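Local coordinates for avidin-related protein 4/5 (Gallus gallus, PDB 1Y55) that binds biotin with high affinity as a tetramer of eight-stranded antiparallel beta-barrels of the avidin family, at residues A22-S25 / R26-T30. The protein carries 1 engineered substitution. Sequence-based numbering, arbitrary orientation.
Sequences AVNS and RGEFT
Asn24 and Glu28 meet across a tight hairpin connection, a local contact built on a type I beta turn with a G1 beta bulge (a 3:5 hairpin) that leads from strand 17-20 into strand 28-34 of the avidin barrel. Gly27 N donates to Asn24 O at 2.9 Å and closes the turn, which runs from Asn24 to Gly27; the same oxygen also accepts a hydrogen bond from Lys55. Gly27 occupies the bulge position with a positive phi of 91°, a left-handed backbone that glycine adopts readily. Beyond the turn, Asn24 N reaches Glu28 O at 3.0 Å.

The Asn24 side chain folds back over this frame. With chi1 at 75°, CG sits between the backbone N and the carbonyl carbon, which swings the amide across the mouth of the turn. Asn24 OD1 accepts from Glu28 N at 2.9 Å, with the donor above the amide plane, and more weakly from Arg26 N. On the other branch, Asn24 ND2 donates to Glu28 OE1 at 2.9 Å, almost within the amide plane and on the anti lone pair of the carboxylate, whose plane is turned 33° from the amide.

Val23 packs on the connection with its two methyls: Val23 CG1 lies 3.6 Å from Gly27 CA, while the Val23 and Phe29 side chains lie side by side, CG2 of Val23 4.1 Å from CB of Phe29. Further along, a water accepts from Thr30 N and donates to Ala22 O, linking the two arms where no direct bond joins that pair. Both ends of the Asn24 amide are thus engaged, which fixes its flip, and the bond to the carboxylate probably helps to stabilise the negative charge of Glu28 at this partly exposed end of the barrel.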
# COMPACT_ATOMS: atom_id res chain seq x y z
N ALA A 22 -27.26 10.87 1.39
CA ALA A 22 -28.01 9.78 0.79
C ALA A 22 -27.20 9.06 -0.28
O ALA A 22 -26.49 9.69 -1.06
CB ALA A 22 -29.29 10.30 0.19
N VAL A 23 -27.33 7.74 -0.30
CA VAL A 23 -26.72 6.92 -1.34
C VAL A 23 -27.76 6.74 -2.44
O VAL A 23 -28.89 6.33 -2.18
CB VAL A 23 -26.30 5.57 -0.78
CG1 VAL A 23 -25.71 4.69 -1.86
CG2 VAL A 23 -25.30 5.74 0.36
N ASN A 24 -27.41 7.08 -3.67
CA ASN A 24 -28.38 7.03 -4.77
C ASN A 24 -28.50 5.62 -5.35
O ASN A 24 -27.88 4.69 -4.84
CB ASN A 24 -28.10 8.13 -5.79
CG ASN A 24 -26.92 7.84 -6.69
OD1 ASN A 24 -26.35 6.76 -6.71
ND2 ASN A 24 -26.54 8.85 -7.46
N SER A 25 -29.35 5.40 -6.34
CA SER A 25 -29.56 4.04 -6.84
C SER A 25 -28.34 3.47 -7.58
O SER A 25 -28.28 2.26 -7.78
CB SER A 25 -30.80 3.96 -7.72
OG SER A 25 -30.62 4.74 -8.90
N ARG A 26 -27.38 4.31 -7.99
CA ARG A 26 -26.10 3.83 -8.51
C ARG A 26 -25.09 3.49 -7.42
O ARG A 26 -24.02 2.95 -7.71
CB ARG A 26 -25.47 4.89 -9.42
CG ARG A 26 -26.22 5.16 -10.70
CD ARG A 26 -26.21 4.02 -11.66
NE ARG A 26 -26.71 4.46 -12.95
CZ ARG A 26 -27.21 3.69 -13.89
NH1 ARG A 26 -27.29 2.38 -13.72
NH2 ARG A 26 -27.65 4.24 -15.01
N GLY A 27 -25.39 3.84 -6.17
CA GLY A 27 -24.44 3.69 -5.08
C GLY A 27 -23.58 4.90 -4.84
O GLY A 27 -22.72 4.85 -3.96
N GLU A 28 -23.80 6.00 -5.55
CA GLU A 28 -23.00 7.19 -5.36
C GLU A 28 -23.42 7.96 -4.12
O GLU A 28 -24.60 8.02 -3.77
CB GLU A 28 -23.10 8.12 -6.56
CG GLU A 28 -22.70 7.47 -7.87
CD GLU A 28 -23.03 8.35 -9.05
OE1 GLU A 28 -24.13 8.95 -9.06
OE2 GLU A 28 -22.19 8.42 -9.96
N PHE A 29 -22.45 8.57 -3.45
CA PHE A 29 -22.70 9.39 -2.27
C PHE A 29 -21.70 10.52 -2.17
O PHE A 29 -20.57 10.44 -2.64
CB PHE A 29 -22.67 8.54 -0.99
CG PHE A 29 -21.38 7.79 -0.78
CD1 PHE A 29 -20.31 8.37 -0.11
CD2 PHE A 29 -21.25 6.49 -1.23
CE1 PHE A 29 -19.13 7.66 0.10
CE2 PHE A 29 -20.06 5.78 -1.04
CZ PHE A 29 -19.00 6.36 -0.36
N THR A 30 -22.15 11.58 -1.53
CA THR A 30 -21.30 12.68 -1.15
C THR A 30 -21.31 12.83 0.36
O THR A 30 -22.08 12.18 1.06
CB THR A 30 -21.74 13.95 -1.86
OG1 THR A 30 -20.67 14.91 -1.84
CG2 THR A 30 -22.98 14.57 -1.20
O HOH W 1 -25.08 11.83 -1.43